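Local atomic coordinates of structural polyprotein, VP1 (Israeli acute paralysis virus, PDB entry 5CDD), a protein that probably serves as a structural subunit of the viral capsid, assembling with the other polyprotein-derived chains into the pentamers that build the virion. Residues 26-29 with 30-34; 38-41 with 42-45; 61-64 with 65-69. All coordinates share one frame; numbering follows the deposited sequence.

Interaction 1 (26-29 with 30-34)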
ATOM      1  N   ASP A  26      31.744  20.526   7.473  1.00 40.17           N
ATOM      2  CA  ASP A  26      31.170  21.857   7.509  1.00 41.30           C
ATOM      3  C   ASP A  26      31.443  22.580   6.215  1.00 40.90           C
ATOM      4  O   ASP A  26      30.612  23.333   5.729  1.00 41.63           O
ATOM      5  CB  ASP A  26      31.756  22.670   8.649  1.00 45.65           C
ATOM      6  CG  ASP A  26      30.692  23.282   9.498  1.00 51.10           C
ATOM      7  OD1 ASP A  26      30.145  22.547  10.342  1.00 53.05           O
ATOM      8  OD2 ASP A  26      30.382  24.477   9.307  1.00 53.59           O
ATOM      9  N   VAL A  27      32.614  22.330   5.647  1.00 39.38           N
ATOM     10  CA  VAL A  27      32.993  22.992   4.418  1.00 37.62           C
ATOM     11  C   VAL A  27      32.291  22.477   3.178  1.00 35.92           C
ATOM     12  O   VAL A  27      31.988  23.246   2.276  1.00 36.18           O
ATOM     13  CB  VAL A  27      34.492  22.889   4.162  1.00 39.64           C
ATOM     14  CG1 VAL A  27      34.873  23.921   3.165  1.00 44.74           C
ATOM     15  CG2 VAL A  27      35.266  23.092   5.438  1.00 42.20           C
ATOM     16  N   LEU A  28      32.044  21.177   3.122  1.00 33.59           N
ATOM     17  CA  LEU A  28      31.390  20.602   1.961  1.00 33.33           C
ATOM     18  C   LEU A  28      29.933  21.005   1.931  1.00 33.42           C
ATOM     19  O   LEU A  28      29.311  21.038   0.872  1.00 33.93           O
ATOM     20  CB  LEU A  28      31.504  19.081   1.985  1.00 33.84           C
ATOM     21  CG  LEU A  28      32.697  18.437   1.276  1.00 33.47           C
ATOM     22  CD1 LEU A  28      33.996  18.978   1.812  1.00 35.63           C
ATOM     23  CD2 LEU A  28      32.629  16.941   1.473  1.00 34.35           C
ATOM     24  N   MET A  29      29.394  21.316   3.106  1.00 33.08           N
ATOM     25  CA  MET A  29      27.999  21.723   3.231  1.00 32.80           C
ATOM     26  C   MET A  29      27.791  23.165   2.793  1.00 31.83           C
ATOM     27  O   MET A  29      26.658  23.607   2.595  1.00 32.92           O
ATOM     28  CB  MET A  29      27.528  21.561   4.679  1.00 35.03           C
ATOM     29  CG  MET A  29      27.423  20.119   5.132  1.00 36.77           C
ATOM     30  SD  MET A  29      26.267  19.192   4.107  1.00 41.18           S
ATOM     31  CE  MET A  29      24.706  19.744   4.779  1.00 40.78           C
ATOM     32  N   LYS A  30      28.886  23.898   2.634  1.00 30.98           N
ATOM     33  CA  LYS A  30      28.799  25.293   2.230  1.00 30.22           C
ATOM     34  C   LYS A  30      29.444  25.578   0.881  1.00 29.12           C
ATOM     35  O   LYS A  30      29.124  26.576   0.236  1.00 29.14           O
ATOM     36  CB  LYS A  30      29.430  26.180   3.302  1.00 30.03           C
ATOM     37  CG  LYS A  30      28.796  26.012   4.665  1.00 33.20           C
ATOM     38  CD  LYS A  30      29.364  26.989   5.673  1.00 36.13           C
ATOM     39  CE  LYS A  30      28.722  26.776   7.034  1.00 39.78           C
ATOM     40  NZ  LYS A  30      27.232  26.835   6.954  1.00 41.44           N
ATOM     41  N   GLY A  31      30.343  24.700   0.449  1.00 28.68           N
ATOM     42  CA  GLY A  31      31.013  24.911  -0.819  1.00 28.55           C
ATOM     43  C   GLY A  31      31.164  23.701  -1.723  1.00 29.44           C
ATOM     44  O   GLY A  31      32.013  23.703  -2.613  1.00 30.05           O
ATOM     45  N   CYS A  32      30.352  22.668  -1.513  1.00 30.17           N
ATOM     46  CA  CYS A  32      30.431  21.476  -2.352  1.00 30.94           C
ATOM     47  C   CYS A  32      29.063  20.828  -2.563  1.00 30.55           C
ATOM     48  O   CYS A  32      28.533  20.836  -3.675  1.00 31.41           O
ATOM     49  CB  CYS A  32      31.397  20.459  -1.741  1.00 30.96           C
ATOM     50  SG  CYS A  32      31.712  19.030  -2.804  1.00 36.40           S
ATOM     51  N   GLY A  33      28.499  20.264  -1.497  1.00 28.93           N
ATOM     52  CA  GLY A  33      27.194  19.632  -1.599  1.00 27.27           C
ATOM     53  C   GLY A  33      27.226  18.130  -1.806  1.00 26.81           C
ATOM     54  O   GLY A  33      26.183  17.496  -1.963  1.00 25.58           O
ATOM     55  N   GLU A  34      28.422  17.554  -1.810  1.00 26.96           N
ATOM     56  CA  GLU A  34      28.581  16.117  -1.996  1.00 27.71           C
ATOM     57  C   GLU A  34      29.851  15.685  -1.278  1.00 29.82           C
ATOM     58  O   GLU A  34      30.734  16.504  -1.032  1.00 30.56           O
ATOM     59  CB  GLU A  34      28.664  15.783  -3.486  1.00 26.75           C
ATOM     60  CG  GLU A  34      29.865  16.379  -4.189  1.00 28.01           C
ATOM     61  CD  GLU A  34      29.701  16.413  -5.695  1.00 27.95           C
ATOM     62  OE1 GLU A  34      30.691  16.711  -6.394  1.00 30.89           O
ATOM     63  OE2 GLU A  34      28.579  16.152  -6.179  1.00 26.28           O
TER

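Interaction 2 (38-41 with 42-45)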
ATOM      1  N   ASN A  38      35.183   7.404  -1.865  1.00 27.72           N
ATOM      2  CA  ASN A  38      35.788   6.223  -2.465  1.00 26.41           C
ATOM      3  C   ASN A  38      36.011   6.433  -3.957  1.00 26.53           C
ATOM      4  O   ASN A  38      35.083   6.771  -4.693  1.00 26.52           O
ATOM      5  CB  ASN A  38      34.893   5.005  -2.233  1.00 25.98           C
ATOM      6  CG  ASN A  38      35.601   3.700  -2.520  1.00 27.35           C
ATOM      7  OD1 ASN A  38      35.976   3.419  -3.659  1.00 27.88           O
ATOM      8  ND2 ASN A  38      35.795   2.892  -1.482  1.00 26.26           N
ATOM      9  N   LEU A  39      37.249   6.231  -4.398  1.00 26.37           N
ATOM     10  CA  LEU A  39      37.603   6.407  -5.802  1.00 25.55           C
ATOM     11  C   LEU A  39      36.901   5.425  -6.736  1.00 25.39           C
ATOM     12  O   LEU A  39      36.832   5.659  -7.939  1.00 25.81           O
ATOM     13  CB  LEU A  39      39.121   6.295  -5.979  1.00 24.38           C
ATOM     14  CG  LEU A  39      39.955   7.368  -5.273  1.00 24.44           C
ATOM     15  CD1 LEU A  39      41.429   7.038  -5.404  1.00 23.24           C
ATOM     16  CD2 LEU A  39      39.647   8.736  -5.865  1.00 23.19           C
ATOM     17  N   ARG A  40      36.375   4.332  -6.193  1.00 25.02           N
ATOM     18  CA  ARG A  40      35.695   3.362  -7.035  1.00 24.81           C
ATOM     19  C   ARG A  40      34.439   3.975  -7.638  1.00 25.59           C
ATOM     20  O   ARG A  40      33.975   3.543  -8.687  1.00 24.87           O
ATOM     21  CB  ARG A  40      35.332   2.110  -6.242  1.00 23.63           C
ATOM     22  CG  ARG A  40      34.711   1.034  -7.104  1.00 25.03           C
ATOM     23  CD  ARG A  40      34.389  -0.231  -6.312  1.00 24.92           C
ATOM     24  NE  ARG A  40      35.575  -0.866  -5.749  1.00 24.66           N
ATOM     25  CZ  ARG A  40      35.968  -0.744  -4.488  1.00 26.11           C
ATOM     26  NH1 ARG A  40      35.260  -0.011  -3.652  1.00 26.05           N
ATOM     27  NH2 ARG A  40      37.075  -1.344  -4.072  1.00 26.00           N
ATOM     28  N   THR A  41      33.895   4.985  -6.968  1.00 27.20           N
ATOM     29  CA  THR A  41      32.699   5.653  -7.452  1.00 26.96           C
ATOM     30  C   THR A  41      32.985   6.355  -8.771  1.00 27.29           C
ATOM     31  O   THR A  41      32.075   6.625  -9.546  1.00 29.14           O
ATOM     32  CB  THR A  41      32.176   6.693  -6.444  1.00 26.01           C
ATOM     33  OG1 THR A  41      33.135   7.745  -6.294  1.00 28.83           O
ATOM     34  CG2 THR A  41      31.921   6.045  -5.086  1.00 23.04           C
ATOM     35  N   LEU A  42      34.256   6.639  -9.032  1.00 26.89           N
ATOM     36  CA  LEU A  42      34.639   7.314 -10.264  1.00 26.02           C
ATOM     37  C   LEU A  42      34.760   6.310 -11.390  1.00 26.65           C
ATOM     38  O   LEU A  42      35.059   6.671 -12.523  1.00 28.24           O
ATOM     39  CB  LEU A  42      35.958   8.066 -10.073  1.00 24.24           C
ATOM     40  CG  LEU A  42      35.927   9.129  -8.968  1.00 23.28           C
ATOM     41  CD1 LEU A  42      37.290   9.783  -8.856  1.00 24.45           C
ATOM     42  CD2 LEU A  42      34.862  10.177  -9.269  1.00 21.25           C
ATOM     43  N   LEU A  43      34.530   5.042 -11.064  1.00 27.10           N
ATOM     44  CA  LEU A  43      34.573   3.975 -12.054  1.00 26.47           C
ATOM     45  C   LEU A  43      33.133   3.664 -12.453  1.00 27.10           C
ATOM     46  O   LEU A  43      32.862   2.703 -13.178  1.00 28.46           O
ATOM     47  CB  LEU A  43      35.243   2.724 -11.480  1.00 25.51           C
ATOM     48  CG  LEU A  43      36.727   2.824 -11.122  1.00 24.43           C
ATOM     49  CD1 LEU A  43      37.211   1.490 -10.586  1.00 22.31           C
ATOM     50  CD2 LEU A  43      37.526   3.224 -12.348  1.00 24.00           C
ATOM     51  N   ARG A  44      32.213   4.487 -11.953  1.00 26.42           N
ATOM     52  CA  ARG A  44      30.791   4.354 -12.245  1.00 26.52           C
ATOM     53  C   ARG A  44      30.384   5.570 -13.069  1.00 27.37           C
ATOM     54  O   ARG A  44      29.497   5.497 -13.921  1.00 28.59           O
ATOM     55  CB  ARG A  44      29.981   4.304 -10.947  1.00 25.79           C
ATOM     56  CG  ARG A  44      30.316   3.116 -10.061  1.00 26.55           C
ATOM     57  CD  ARG A  44      29.884   1.803 -10.698  1.00 26.82           C
ATOM     58  NE  ARG A  44      30.324   0.650  -9.917  1.00 28.35           N
ATOM     59  CZ  ARG A  44      31.567   0.176  -9.915  1.00 27.00           C
ATOM     60  NH1 ARG A  44      32.501   0.750 -10.659  1.00 26.42           N
ATOM     61  NH2 ARG A  44      31.878  -0.869  -9.161  1.00 25.90           N
ATOM     62  N   THR A  45      31.048   6.689 -12.802  1.00 27.10           N
ATOM     63  CA  THR A  45      30.796   7.930 -13.525  1.00 27.08           C
ATOM     64  C   THR A  45      31.405   7.799 -14.918  1.00 27.36           C
ATOM     65  O   THR A  45      32.514   7.284 -15.066  1.00 29.43           O
ATOM     66  CB  THR A  45      31.470   9.130 -12.837  1.00 25.82           C
ATOM     67  OG1 THR A  45      32.876   8.883 -12.724  1.00 25.96           O
ATOM     68  CG2 THR A  45      30.893   9.351 -11.455  1.00 24.90           C
TER

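Interaction 3 (61-64 with 65-69)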
ATOM      1  N   THR A  61      34.888  -3.511 -35.718  1.00 35.91           N
ATOM      2  CA  THR A  61      36.009  -2.955 -34.972  1.00 35.45           C
ATOM      3  C   THR A  61      36.033  -3.241 -33.472  1.00 35.96           C
ATOM      4  O   THR A  61      35.138  -2.825 -32.736  1.00 38.10           O
ATOM      5  CB  THR A  61      36.059  -1.426 -35.147  1.00 35.00           C
ATOM      6  OG1 THR A  61      36.168  -1.107 -36.539  1.00 35.99           O
ATOM      7  CG2 THR A  61      37.239  -0.842 -34.389  1.00 34.18           C
ATOM      8  N   PRO A  62      37.065  -3.956 -32.998  1.00 35.10           N
ATOM      9  CA  PRO A  62      37.169  -4.260 -31.567  1.00 34.12           C
ATOM     10  C   PRO A  62      37.571  -2.955 -30.883  1.00 35.01           C
ATOM     11  O   PRO A  62      38.448  -2.241 -31.378  1.00 36.35           O
ATOM     12  CB  PRO A  62      38.289  -5.299 -31.509  1.00 32.82           C
ATOM     13  CG  PRO A  62      38.308  -5.889 -32.892  1.00 33.32           C
ATOM     14  CD  PRO A  62      38.084  -4.692 -33.762  1.00 34.55           C
ATOM     15  N   ILE A  63      36.940  -2.631 -29.760  1.00 35.41           N
ATOM     16  CA  ILE A  63      37.271  -1.384 -29.082  1.00 35.84           C
ATOM     17  C   ILE A  63      38.677  -1.352 -28.498  1.00 35.52           C
ATOM     18  O   ILE A  63      39.138  -0.298 -28.061  1.00 36.90           O
ATOM     19  CB  ILE A  63      36.253  -1.034 -27.970  1.00 35.72           C
ATOM     20  CG1 ILE A  63      35.713  -2.306 -27.307  1.00 36.54           C
ATOM     21  CG2 ILE A  63      35.137  -0.187 -28.545  1.00 35.86           C
ATOM     22  CD1 ILE A  63      36.711  -2.998 -26.400  1.00 38.20           C
ATOM     23  N   THR A  64      39.365  -2.489 -28.503  1.00 34.84           N
ATOM     24  CA  THR A  64      40.724  -2.530 -27.995  1.00 34.34           C
ATOM     25  C   THR A  64      41.571  -1.632 -28.894  1.00 34.74           C
ATOM     26  O   THR A  64      42.587  -1.090 -28.469  1.00 34.24           O
ATOM     27  CB  THR A  64      41.303  -3.957 -28.018  1.00 33.41           C
ATOM     28  OG1 THR A  64      41.127  -4.531 -29.318  1.00 34.67           O
ATOM     29  CG2 THR A  64      40.622  -4.835 -26.984  1.00 32.32           C
ATOM     30  N   ASP A  65      41.133  -1.468 -30.139  1.00 34.88           N
ATOM     31  CA  ASP A  65      41.840  -0.623 -31.096  1.00 35.79           C
ATOM     32  C   ASP A  65      41.863   0.810 -30.585  1.00 35.49           C
ATOM     33  O   ASP A  65      42.780   1.575 -30.879  1.00 36.50           O
ATOM     34  CB  ASP A  65      41.160  -0.665 -32.468  1.00 37.83           C
ATOM     35  CG  ASP A  65      41.220  -2.042 -33.109  1.00 41.47           C
ATOM     36  OD1 ASP A  65      42.055  -2.870 -32.678  1.00 43.17           O
ATOM     37  OD2 ASP A  65      40.440  -2.293 -34.056  1.00 42.57           O
ATOM     38  N   LEU A  66      40.837   1.161 -29.819  1.00 34.25           N
ATOM     39  CA  LEU A  66      40.716   2.488 -29.234  1.00 32.82           C
ATOM     40  C   LEU A  66      41.168   2.431 -27.780  1.00 33.83           C
ATOM     41  O   LEU A  66      41.872   3.314 -27.293  1.00 34.60           O
ATOM     42  CB  LEU A  66      39.258   2.952 -29.289  1.00 30.72           C
ATOM     43  CG  LEU A  66      38.903   4.205 -28.483  1.00 29.26           C
ATOM     44  CD1 LEU A  66      39.635   5.405 -29.057  1.00 29.11           C
ATOM     45  CD2 LEU A  66      37.402   4.431 -28.517  1.00 26.81           C
ATOM     46  N   THR A  67      40.751   1.369 -27.104  1.00 35.14           N
ATOM     47  CA  THR A  67      41.056   1.136 -25.700  1.00 35.07           C
ATOM     48  C   THR A  67      42.540   1.029 -25.364  1.00 35.71           C
ATOM     49  O   THR A  67      42.996   1.618 -24.386  1.00 35.21           O
ATOM     50  CB  THR A  67      40.315  -0.133 -25.212  1.00 35.54           C
ATOM     51  OG1 THR A  67      39.054   0.249 -24.652  1.00 36.34           O
ATOM     52  CG2 THR A  67      41.131  -0.898 -24.184  1.00 36.48           C
ATOM     53  N   ASN A  68      43.293   0.279 -26.162  1.00 36.61           N
ATOM     54  CA  ASN A  68      44.721   0.122 -25.902  1.00 37.19           C
ATOM     55  C   ASN A  68      45.412   1.472 -25.770  1.00 37.97           C
ATOM     56  O   ASN A  68      46.271   1.659 -24.907  1.00 39.14           O
ATOM     57  CB  ASN A  68      45.391  -0.689 -27.012  1.00 36.88           C
ATOM     58  CG  ASN A  68      44.915  -2.128 -27.052  1.00 38.20           C
ATOM     59  OD1 ASN A  68      44.755  -2.771 -26.016  1.00 39.05           O
ATOM     60  ND2 ASN A  68      44.701  -2.644 -28.256  1.00 40.16           N
ATOM     61  N   THR A  69      45.029   2.414 -26.625  1.00 37.67           N
ATOM     62  CA  THR A  69      45.615   3.747 -26.603  1.00 36.47           C
ATOM     63  C   THR A  69      45.141   4.558 -25.400  1.00 36.52           C
ATOM     64  O   THR A  69      45.947   5.011 -24.589  1.00 37.06           O
ATOM     65  CB  THR A  69      45.263   4.523 -27.886  1.00 35.78           C
ATOM     66  OG1 THR A  69      45.694   3.775 -29.028  1.00 36.19           O
ATOM     67  CG2 THR A  69      45.945   5.881 -27.887  1.00 35.24           C
TER

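Interaction 1 (26-29 with 30-34)
The C-terminal part of helix 20-31 gives way to loop here, and V27 and L28 present the carbonyls that receive the amide groups of the outgoing chain. V27 O takes two of them. G31 N, 2.9 Å from V27 O, arrives at a C=O...N angle of 159° and makes the ordinary alpha-helical bond, whereas K30 N stands well above the carbonyl plane, 3.2 Å from the same V27 O. The next carbonyl marks the change of path: L28 O accepts from G33 N at 2.6 Å, in the carbonyl plane, and more weakly from C32 N. The bond from G33 N to L28 O spans five residues, one more than an alpha-helical step. G33 has a positive phi of 96°, at which a CB would run into the carbonyl O of C32, reason enough by itself for glycine.

L28 also leans along the departing chain, its CG 3.9 Å from C32 CB in apolar contact. On another side of the helix, K30 runs beside D26. With its CG turned beside the backbone N (chi1 -58°) and the next two torsions extended, the lysine chain passes over D26 O (CG to D26 O 3.4 Å) and brings CE to 3.6 Å from D26 OD2. The ammonium bends off at chi4, leaving NZ 4.6 Å from D26 OD2, beyond a salt bridge; it bonds instead to the carbonyl of K44 in another polyprotein chain. E34, past the turn, gives OE1 to the Y148 hydroxyl of a second copy of this protein.

Interaction 2 (38-41 with 42-45)
L42 N binds L39 O at 3.0 Å, and the same three-residue step recurs from L43 N to R40 O (2.9 Å) and from R44 N to T41 O: a short 3-10 helix, opened by an Asx turn. In all three bonds the donor lies well above the carbonyl plane, away from the lone-pair direction. On one flank L39 CD2 meets L42 CD1 at 3.9 Å, and L39 and L42 also rest on L81 and Y77 of helix 77-82.

The other flank carries R40 and R44, which run side by side and point the same way. R44 NH2 lies 3.9 Å from R40 CD, so the guanidinium of one reaches the aliphatic stem of the other, and the two guanidinium planes are turned 65° apart. Partners farther out take up their N-H groups: R40 NE bonds T189 OG1 and R40 NH1 forms a salt bridge with D52 of another polyprotein chain, while R44 NH2 bonds F188 O and R44 NE has a long, weak ion pair with D186.

The start of the turn is set by N38, whose OD1 accepts R40 N at 2.7 Å in the carbonyl plane. N38 O is gripped twice, by T41 N and by the T41 hydroxyl, which is also hydrogen-bonded to the Y34 hydroxyl of another polyprotein chain. T41 chi1 of 65° folds OG1 back over the backbone, where it donates to N38 O at 2.7 Å with a C=O...O angle of 175°.

Interaction 3 (61-64 with 65-69)
D65 lies against P62 and T61, its side chain folded back over the residues that precede it. Its CB sits 3.3 Å from P62 O, the carbonyl that also accepts D65 N at 3.1 Å from above its plane. CG is held beside the backbone N (chi1 -65°), which keeps it over the same oxygen. From there the carboxylate divides. OD2 also lies 3.3 Å from P62 O, but both are acceptors and no hydrogen bond joins them; it reaches the proline ring, 3.4 Å from P62 CD, and comes 3.5 Å from the methyl T61 CG2. OD1 turns toward T64, ending 3.9 Å from T64 OG1.

Behind this side chain the helical bonding takes over. I63 O accepts two amides, L66 N from far out of the carbonyl plane and T67 N nearly along the C=O axis, and N68 N bonds T64 O at 2.8 Å with an N-H...O angle of 165°. The I63 side chain packs on W53, Y94 and L168. Backbone bonds of T61 with Y170 and I63 with L168 pair the strand with strand 166-172, so this is a strand-to-helix junction in a jelly roll, consistent with the picorna-like capsid family.

In the fold
Following the chain from the N terminus, the three contacts come in series; none nests within or crosses another. Interaction 1 lies at the C-terminal part of helix 20-31 on the N-terminal arm, its centre about 28 Å from the centre of the chain and among other chains of the assembly. After a short link, residues 35-37, the chain enters interaction 2 (centres about 19 Å apart), whose 3-10 turn leads into strand 47-55, the first strand of the jelly-roll body. After that strand, interaction 3 joins strand 61-62 of the facing sheet to helix 64-73. Interactions 1 and 3 lie on opposite sides of the chain's centre, their nearest atoms about 26 Å apart, and other chains reach only interactions 1 and 2.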